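Local coordinates for protein 1d10 (Caenorhabditis elegans, PDB 1T9F) that is of unknown function but folds as a beta-trefoil of three MIR repeats, as in SDF2-like proteins, and probably enters the secretory pathway, at residues A[109-112]-A[113-117]; A[77-80]-A[81-84]; A[125-128]-A[129-132]; A[62-65]-A[66-69]; A[165-168]-A[169-172]. All blocks are in the same frame, centred on the assembly; numbering follows the deposited sequence.

Interaction 1 of 5, residues A[109-112]-A[113-117]; sequences AESD and TGDDW
D115 OD2 is gripped by two donors from the chain just before it, S111 OG at 2.6 Å and the backbone amide D112 N at a longer 3.3 Å. They come from different directions: the hydroxyl uses the oxygen's anti lone pair, whereas the amide arrives from 56° above the carboxylate plane. S111 OG can reach this far because it lies anti to its own nitrogen (chi1 -177°), and it also bonds R76 NH1. D112 answers from the other end. Its OD1 takes the amide G114 N at 2.6 Å, which makes an Asx turn, while its carbonyl O receives D115 N at 3.0 Å in a nearly straight bond. Four bonds thus pin the single turn of the short 3-10 segment 113-115. The two carboxylates stand with D112 OD1 4.5 Å from D115 OD2, a like-charge approach that the surrounding amides and R76 probably ease. Replacing D115 by an alanine removes the shared acceptor and is likely to leave S111 OG and D112 N without this mate, and H87 ND1 without the oxygen it bonds, OD1. The turn is wedged among strands of the trefoil: D115 packs on F85, R76 and F105 from three strands, G114 O accepts from H136 NE2, and the chain then runs through D116 into W117, the first residue of barrel strand 117-120.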
# COMPACT_ATOMS: atom_id res chain seq x y z
N ALA A 109 -15.01 8.48 -5.25
CA ALA A 109 -15.90 9.55 -4.83
C ALA A 109 -15.62 10.01 -3.40
O ALA A 109 -15.69 11.20 -3.12
CB ALA A 109 -17.35 9.10 -4.95
N GLU A 110 -15.31 9.08 -2.51
CA GLU A 110 -15.06 9.42 -1.11
C GLU A 110 -13.59 9.71 -0.76
O GLU A 110 -13.29 10.12 0.36
CB GLU A 110 -15.53 8.30 -0.19
CG GLU A 110 -16.98 7.88 -0.34
CD GLU A 110 -17.23 6.53 0.29
OE1 GLU A 110 -17.53 6.48 1.50
OE2 GLU A 110 -17.11 5.52 -0.42
N SER A 111 -12.70 9.46 -1.70
CA SER A 111 -11.27 9.65 -1.46
C SER A 111 -10.90 11.04 -0.94
O SER A 111 -11.40 12.05 -1.43
CB SER A 111 -10.49 9.37 -2.75
OG SER A 111 -9.09 9.47 -2.55
N ASP A 112 -10.03 11.07 0.07
CA ASP A 112 -9.55 12.33 0.66
C ASP A 112 -8.03 12.29 0.84
O ASP A 112 -7.37 11.33 0.43
CB ASP A 112 -10.24 12.61 2.00
CG ASP A 112 -9.97 11.53 3.05
OD1 ASP A 112 -8.87 10.95 3.06
OD2 ASP A 112 -10.88 11.29 3.88
N THR A 113 -7.47 13.33 1.47
CA THR A 113 -6.02 13.41 1.69
C THR A 113 -5.44 12.21 2.45
O THR A 113 -4.24 11.94 2.38
CB THR A 113 -5.63 14.71 2.45
OG1 THR A 113 -6.25 14.72 3.75
CG2 THR A 113 -6.07 15.93 1.68
N GLY A 114 -6.29 11.51 3.19
CA GLY A 114 -5.83 10.35 3.93
C GLY A 114 -5.40 9.19 3.03
O GLY A 114 -4.79 8.23 3.51
N ASP A 115 -5.70 9.28 1.74
CA ASP A 115 -5.34 8.24 0.78
C ASP A 115 -3.98 8.49 0.11
O ASP A 115 -3.50 7.63 -0.62
CB ASP A 115 -6.40 8.11 -0.32
CG ASP A 115 -7.76 7.68 0.20
OD1 ASP A 115 -7.82 6.92 1.20
OD2 ASP A 115 -8.79 8.08 -0.40
N ASP A 116 -3.39 9.66 0.36
CA ASP A 116 -2.11 10.03 -0.25
C ASP A 116 -0.87 9.41 0.40
O ASP A 116 -0.68 9.48 1.61
CB ASP A 116 -1.92 11.56 -0.26
CG ASP A 116 -2.86 12.27 -1.23
OD1 ASP A 116 -3.32 11.65 -2.22
OD2 ASP A 116 -3.12 13.48 -1.01
N TRP A 117 -0.01 8.82 -0.44
CA TRP A 117 1.23 8.21 0.02
C TRP A 117 2.40 8.73 -0.82
O TRP A 117 2.32 8.78 -2.05
CB TRP A 117 1.18 6.68 -0.13
CG TRP A 117 0.11 6.03 0.69
CD1 TRP A 117 -1.21 5.92 0.36
CD2 TRP A 117 0.26 5.40 1.96
NE1 TRP A 117 -1.89 5.26 1.35
CE2 TRP A 117 -1.02 4.92 2.35
CE3 TRP A 117 1.35 5.18 2.82
CZ2 TRP A 117 -1.24 4.25 3.55
CZ3 TRP A 117 1.13 4.51 4.02
CH2 TRP A 117 -0.16 4.05 4.37

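Interaction 2 of 5, residues A[77-80]-A[81-84]; sequences LKHL and TTGT
A hairpin-like loop, which carries the chain from barrel strand 74-79 back into strand 85-89, brings H79 against T82 and T84. A backbone bond from H79 N to T84 O, at 2.8 Å, holds the mouth of the loop. Beyond it the turn closes more loosely on one acceptor, H79 O, which takes weak bonds from G83 N (2.8 Å) and T82 N (3.4 Å). G83 lies at a positive phi of 70° and lets the chain double back. Alongside it the fully extended K78 side chain passes with CE 3.9 Å from G83 CA, on its way to a salt bridge with E108. The imidazole swings over the turn because H79 CG is anti to the backbone nitrogen (chi1 -178°). T82 OG1 meets the ring at its edge, near the plane, 2.8 Å from H79 ND1 in an almost straight bond, while T81 N lies over one face, toward the rim. A second link joins T82 OG1 to T84 OG1 at 2.7 Å, and T82 OG1 also bonds Q38 OE1. H79 NE2, at the far end of the ring, bonds the carbonyl oxygen of N50. With both ring nitrogens engaged, the imidazole is probably held against rotation, and NE2, which faces a carbonyl oxygen, is likely to carry a hydrogen.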
# COMPACT_ATOMS: atom_id res chain seq x y z
N LEU A 77 -3.43 4.43 -3.93
CA LEU A 77 -3.45 3.05 -4.39
C LEU A 77 -4.85 2.48 -4.25
O LEU A 77 -5.38 2.34 -3.14
CB LEU A 77 -2.45 2.20 -3.59
CG LEU A 77 -0.97 2.42 -3.90
CD1 LEU A 77 -0.11 1.59 -2.94
CD2 LEU A 77 -0.68 2.00 -5.35
N LYS A 78 -5.46 2.16 -5.39
CA LYS A 78 -6.80 1.61 -5.42
C LYS A 78 -6.83 0.08 -5.42
O LYS A 78 -6.17 -0.56 -6.24
CB LYS A 78 -7.52 2.13 -6.67
CG LYS A 78 -9.01 1.78 -6.72
CD LYS A 78 -9.63 2.30 -7.99
CE LYS A 78 -11.13 2.10 -8.01
NZ LYS A 78 -11.69 2.59 -9.28
N HIS A 79 -7.57 -0.50 -4.48
CA HIS A 79 -7.69 -1.95 -4.42
C HIS A 79 -8.73 -2.28 -5.49
O HIS A 79 -9.91 -1.93 -5.35
CB HIS A 79 -8.15 -2.39 -3.04
CG HIS A 79 -8.25 -3.87 -2.89
ND1 HIS A 79 -9.43 -4.52 -2.61
CD2 HIS A 79 -7.30 -4.84 -2.98
CE1 HIS A 79 -9.21 -5.82 -2.52
NE2 HIS A 79 -7.93 -6.04 -2.75
N LEU A 80 -8.30 -2.95 -6.55
CA LEU A 80 -9.17 -3.27 -7.68
C LEU A 80 -10.48 -3.97 -7.41
O LEU A 80 -11.52 -3.53 -7.90
CB LEU A 80 -8.39 -4.05 -8.74
CG LEU A 80 -7.50 -3.25 -9.69
CD1 LEU A 80 -7.05 -4.15 -10.83
CD2 LEU A 80 -8.26 -2.05 -10.24
N THR A 81 -10.46 -5.05 -6.65
CA THR A 81 -11.68 -5.80 -6.40
C THR A 81 -12.72 -5.15 -5.50
O THR A 81 -13.89 -5.53 -5.55
CB THR A 81 -11.37 -7.21 -5.86
OG1 THR A 81 -10.70 -7.10 -4.60
CG2 THR A 81 -10.47 -7.96 -6.84
N THR A 82 -12.32 -4.19 -4.67
CA THR A 82 -13.30 -3.55 -3.79
C THR A 82 -13.47 -2.06 -4.06
O THR A 82 -14.33 -1.41 -3.47
CB THR A 82 -12.96 -3.74 -2.31
OG1 THR A 82 -11.72 -3.08 -2.00
CG2 THR A 82 -12.84 -5.23 -1.99
N GLY A 83 -12.64 -1.52 -4.95
CA GLY A 83 -12.73 -0.11 -5.29
C GLY A 83 -12.30 0.88 -4.23
O GLY A 83 -12.47 2.09 -4.40
N THR A 84 -11.76 0.37 -3.13
CA THR A 84 -11.29 1.19 -2.02
C THR A 84 -9.86 1.71 -2.27
O THR A 84 -9.23 1.35 -3.26
CB THR A 84 -11.28 0.38 -0.72
OG1 THR A 84 -10.59 -0.85 -0.96
CG2 THR A 84 -12.70 0.07 -0.25

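Interaction 3 of 5, residues A[125-128]-A[129-132]; sequences EWLE and SEQF
W126 and F132 are brought together by unlike first torsions: the indole CG lies anti to its backbone nitrogen (chi1 -166°), while the phenyl CG of F132 sits between its own nitrogen and carbonyl carbon (chi1 63°). The rings make a T-shaped pair, the indole presenting its edge to one face of the phenyl with the planes 66° apart. The five-membered ring of W126 has its centroid 4.8 Å from that of the F132 ring, and W126 CZ2 comes within 3.5 Å of F132 CZ. Between the two residues the chain makes a type I turn from L127 to E130, closed by E130 N to L127 O at 3.2 Å, and this turn leads the long loop after strand 117-120 into barrel strand 131-136. A water ties the turn to the indole. It accepts from W126 NE1 at 3.0 Å and donates to L127 O at 3.0 Å and to E130 O at 2.7 Å, so three groups on both limbs of the turn share one bridging molecule. The E130 side chain folds back over the turn, and OE1 appears to take the amide L127 N, although its exact position is doubtful. On the barrel side, V174 of strand 172-175 packs against W126 and F132 alike.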
# COMPACT_ATOMS: atom_id res chain seq x y z
N GLU A 125 12.43 8.81 -10.57
CA GLU A 125 11.57 8.12 -11.50
C GLU A 125 11.45 6.68 -11.01
O GLU A 125 12.37 5.87 -11.18
CB GLU A 125 12.13 8.17 -12.92
CG GLU A 125 11.06 8.48 -13.96
CD GLU A 125 11.62 8.93 -15.29
OE1 GLU A 125 10.81 9.36 -16.14
OE2 GLU A 125 12.85 8.85 -15.50
N TRP A 126 10.32 6.40 -10.38
CA TRP A 126 10.01 5.09 -9.83
C TRP A 126 10.28 3.99 -10.84
O TRP A 126 9.56 3.86 -11.82
CB TRP A 126 8.54 5.07 -9.41
CG TRP A 126 8.14 3.92 -8.54
CD1 TRP A 126 8.93 2.91 -8.09
CD2 TRP A 126 6.84 3.68 -8.00
NE1 TRP A 126 8.20 2.05 -7.30
CE2 TRP A 126 6.91 2.50 -7.24
CE3 TRP A 126 5.61 4.35 -8.10
CZ2 TRP A 126 5.80 1.97 -6.57
CZ3 TRP A 126 4.51 3.82 -7.44
CH2 TRP A 126 4.61 2.64 -6.68
N LEU A 127 11.32 3.20 -10.58
CA LEU A 127 11.69 2.09 -11.47
C LEU A 127 11.12 0.79 -10.91
O LEU A 127 11.16 0.54 -9.70
CB LEU A 127 13.22 1.99 -11.57
CG LEU A 127 14.01 3.23 -11.97
CD1 LEU A 127 15.50 2.94 -11.86
CD2 LEU A 127 13.65 3.66 -13.39
N GLU A 128 10.60 -0.04 -11.80
CA GLU A 128 10.01 -1.31 -11.40
C GLU A 128 11.02 -2.28 -10.79
O GLU A 128 10.65 -3.26 -10.14
CB GLU A 128 9.34 -1.96 -12.61
CG GLU A 128 8.56 -3.22 -12.31
CD GLU A 128 7.68 -3.64 -13.46
OE1 GLU A 128 6.93 -2.77 -13.97
OE2 GLU A 128 7.72 -4.82 -13.86
N SER A 129 12.31 -1.99 -10.99
CA SER A 129 13.38 -2.85 -10.49
C SER A 129 13.98 -2.42 -9.16
O SER A 129 14.94 -3.03 -8.69
CB SER A 129 14.50 -2.90 -11.53
OG SER A 129 15.11 -1.62 -11.65
N GLU A 130 13.44 -1.38 -8.55
CA GLU A 130 14.01 -0.92 -7.30
C GLU A 130 13.09 -1.14 -6.12
O GLU A 130 11.89 -1.34 -6.27
CB GLU A 130 14.37 0.56 -7.41
CG GLU A 130 13.19 1.50 -7.28
CD GLU A 130 13.52 2.91 -7.75
OE1 GLU A 130 13.47 3.15 -8.97
OE2 GLU A 130 13.85 3.76 -6.90
N GLN A 131 13.68 -1.12 -4.92
CA GLN A 131 12.89 -1.28 -3.72
C GLN A 131 12.47 0.14 -3.38
O GLN A 131 13.08 1.10 -3.85
CB GLN A 131 13.72 -1.88 -2.59
CG GLN A 131 14.32 -3.23 -2.92
CD GLN A 131 14.48 -4.11 -1.70
OE1 GLN A 131 14.73 -3.63 -0.60
NE2 GLN A 131 14.35 -5.42 -1.90
N PHE A 132 11.43 0.27 -2.57
CA PHE A 132 10.94 1.58 -2.21
C PHE A 132 10.15 1.51 -0.92
O PHE A 132 9.84 0.43 -0.42
CB PHE A 132 10.02 2.12 -3.32
CG PHE A 132 8.78 1.29 -3.55
CD1 PHE A 132 8.83 0.14 -4.35
CD2 PHE A 132 7.57 1.63 -2.95
CE1 PHE A 132 7.68 -0.65 -4.54
CE2 PHE A 132 6.43 0.84 -3.13
CZ PHE A 132 6.48 -0.30 -3.93
O HOH W 1 9.57 -0.60 -7.42

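Interaction 4 of 5, residues A[62-65]-A[66-69]; sequences KCNR and GDAI
N64 and D67 satisfy one another through a reciprocal pair of bonds across a surface turn. The amide N64 N donates to D67 OD2 at 2.7 Å, and the amide D67 N returns a bond of equal length, 2.7 Å, to N64 O. The two differ in direction. N64 N meets the carboxylate oxygen from well above its plane (62° out of it), whereas D67 N approaches N64 O only 19° off the carbonyl plane. D67 CG lies beside its own backbone nitrogen (chi1 -76°), which turns the carboxylate back over the start of the turn and lays OD2 3.2 Å from N64 CB. The price is a close meeting of acceptors, D67 OD1 standing 3.3 Å from N64 O without any bond between them. R65 makes no salt bridge with the acid: its NH1 stays 6.9 Å from D67 OD1. G66 occupies a position where a side chain would jam against R65 O. D67 is also joined through the backbone to C9, whose sulfur forms the disulfide with C63 just ahead of the turn, so the loop is fixed to the N-terminal segment twice. This is a type II beta turn with glycine at its third position and an aspartate carboxylate reaching back to the first residue's amide.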
# COMPACT_ATOMS: atom_id res chain seq x y z
N LYS A 62 -3.33 15.15 -11.00
CA LYS A 62 -3.90 14.48 -12.16
C LYS A 62 -2.74 13.90 -12.97
O LYS A 62 -1.62 14.41 -12.91
CB LYS A 62 -4.70 15.47 -13.00
CG LYS A 62 -3.90 16.68 -13.43
CD LYS A 62 -4.76 17.72 -14.14
CE LYS A 62 -3.96 18.99 -14.42
NZ LYS A 62 -4.82 20.06 -15.00
N CYS A 63 -3.01 12.85 -13.74
CA CYS A 63 -1.96 12.24 -14.54
C CYS A 63 -2.57 11.57 -15.75
O CYS A 63 -3.78 11.43 -15.86
CB CYS A 63 -1.23 11.19 -13.72
SG CYS A 63 -2.23 9.69 -13.52
N ASN A 64 -1.70 11.14 -16.66
CA ASN A 64 -2.13 10.45 -17.87
C ASN A 64 -1.61 9.02 -17.83
O ASN A 64 -0.45 8.78 -17.50
CB ASN A 64 -1.57 11.16 -19.10
CG ASN A 64 -2.20 12.52 -19.32
OD1 ASN A 64 -1.55 13.44 -19.82
ND2 ASN A 64 -3.46 12.66 -18.96
N ARG A 65 -2.48 8.06 -18.14
CA ARG A 65 -2.07 6.67 -18.15
C ARG A 65 -0.75 6.58 -18.91
O ARG A 65 -0.63 7.15 -20.00
CB ARG A 65 -3.13 5.80 -18.82
CG ARG A 65 -4.33 6.57 -19.36
CD ARG A 65 -3.93 7.47 -20.54
NE ARG A 65 -4.93 8.51 -20.80
CZ ARG A 65 -4.79 9.44 -21.74
NH1 ARG A 65 -3.71 9.47 -22.50
NH2 ARG A 65 -5.74 10.36 -21.90
N GLY A 66 0.23 5.90 -18.34
CA GLY A 66 1.51 5.79 -19.00
C GLY A 66 2.53 6.78 -18.47
O GLY A 66 3.73 6.65 -18.73
N ASP A 67 2.06 7.78 -17.73
CA ASP A 67 2.96 8.78 -17.16
C ASP A 67 3.86 8.14 -16.12
O ASP A 67 3.40 7.36 -15.29
CB ASP A 67 2.17 9.92 -16.51
CG ASP A 67 1.59 10.88 -17.52
OD1 ASP A 67 1.89 10.73 -18.72
OD2 ASP A 67 0.84 11.80 -17.11
N ALA A 68 5.14 8.48 -16.16
CA ALA A 68 6.09 7.95 -15.20
C ALA A 68 5.81 8.62 -13.87
O ALA A 68 5.35 9.76 -13.83
CB ALA A 68 7.51 8.24 -15.65
N ILE A 69 6.06 7.91 -12.78
CA ILE A 69 5.87 8.48 -11.46
C ILE A 69 7.25 8.85 -10.95
O ILE A 69 8.16 8.01 -10.94
CB ILE A 69 5.21 7.48 -10.50
CG1 ILE A 69 3.81 7.14 -11.01
CG2 ILE A 69 5.14 8.08 -9.09
CD1 ILE A 69 3.15 6.03 -10.25

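Interaction 5 of 5, residues A[165-168]-A[169-172]; sequences SITG and GSAW
I166 touches S170 just ahead of a type I beta turn, T167 to S170, in the loop that leads from strand 158-163 to strand 172-175, within the last MIR repeat. The methyl I166 CG2 rests 3.9 Å from S170 CB. T167 follows and carries most of the bonding. Its amide, T167 N, points at S170 OG, 2.8 Å away, in a bond that is practically straight at 174°. Its carbonyl closes the turn, accepting S170 N at 3.2 Å from high above the carbonyl plane. Its hydroxyl, held between nitrogen and carbonyl carbon (chi1 65°), reaches forward to take G169 N, also at 3.2 Å, and so adds an ST turn to the beta turn. G168 rounds the corner at the surface, followed by the buried G169, whose carbonyl oxygen is bonded by N17 ND2. The serine hydroxyl serves two sides, since S170 OG also bonds S144 OG of strand 142-146. With an alanine at S170, T167 N would probably lose the acceptor of its straight bond and S144 its partner, leaving the start of the turn freer to shift. S170 OG keeps close to T167 because it lies beside its own backbone nitrogen (chi1 -54°), which also leaves it 3.3 Å from T167 OG1.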
# COMPACT_ATOMS: atom_id res chain seq x y z
N SER A 165 8.73 5.02 12.43
CA SER A 165 10.06 4.92 11.85
C SER A 165 10.17 3.78 10.85
O SER A 165 9.33 2.89 10.80
CB SER A 165 11.10 4.74 12.96
OG SER A 165 11.08 5.84 13.85
N ILE A 166 11.23 3.82 10.05
CA ILE A 166 11.48 2.79 9.05
C ILE A 166 11.94 1.52 9.75
O ILE A 166 12.83 1.56 10.60
CB ILE A 166 12.57 3.25 8.06
CG1 ILE A 166 12.07 4.48 7.29
CG2 ILE A 166 12.91 2.13 7.10
CD1 ILE A 166 13.08 5.06 6.32
N THR A 167 11.32 0.40 9.41
CA THR A 167 11.68 -0.87 10.02
C THR A 167 12.08 -1.90 8.98
O THR A 167 12.19 -1.60 7.78
CB THR A 167 10.51 -1.44 10.86
OG1 THR A 167 9.40 -1.76 10.00
CG2 THR A 167 10.05 -0.41 11.89
N GLY A 168 12.31 -3.13 9.44
CA GLY A 168 12.69 -4.20 8.54
C GLY A 168 11.50 -4.69 7.73
O GLY A 168 11.62 -5.61 6.92
N GLY A 169 10.34 -4.07 7.96
CA GLY A 169 9.14 -4.45 7.22
C GLY A 169 8.66 -3.32 6.33
O GLY A 169 7.59 -3.42 5.73
N SER A 170 9.45 -2.25 6.24
CA SER A 170 9.09 -1.07 5.44
C SER A 170 9.50 -1.09 3.97
O SER A 170 9.03 -0.27 3.18
CB SER A 170 9.68 0.18 6.09
OG SER A 170 9.30 0.29 7.45
N ALA A 171 10.37 -2.02 3.58
CA ALA A 171 10.82 -2.08 2.20
C ALA A 171 9.88 -2.89 1.30
O ALA A 171 9.54 -4.02 1.61
CB ALA A 171 12.22 -2.66 2.13
N TRP A 172 9.47 -2.29 0.19
CA TRP A 172 8.58 -2.96 -0.76
C TRP A 172 9.20 -3.00 -2.15
O TRP A 172 10.11 -2.23 -2.47
CB TRP A 172 7.22 -2.24 -0.84
CG TRP A 172 6.49 -2.17 0.47
CD1 TRP A 172 6.64 -1.23 1.44
CD2 TRP A 172 5.53 -3.12 0.96
NE1 TRP A 172 5.83 -1.52 2.52
CE2 TRP A 172 5.14 -2.68 2.25
CE3 TRP A 172 4.97 -4.29 0.44
CZ2 TRP A 172 4.21 -3.38 3.02
CZ3 TRP A 172 4.04 -4.99 1.21
CH2 TRP A 172 3.67 -4.53 2.49

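Two of the turns look like counterparts. Interactions 1 and 5, in successive MIR ranges and with centres about 22 Å apart on opposite sides of the chain's centre, each end in a barrel tryptophan, W117 or W172, whose NE1 bonds a leucine carbonyl, as expected of the repeats of a trefoil. Interaction 3 joins its neighbours through the backbone: W126 N lies 2.8 Å from I69 O of interaction 4, and F132 O 2.8 Å from W172 N of interaction 5. Interactions 1 and 2 are near but separate, with nearest atoms about 5 Å apart. No active site is known; bound malonate, probably from crystallisation, lies about 4 Å from the I166 side chain, and malonate also lies about 6 Å from that of F132.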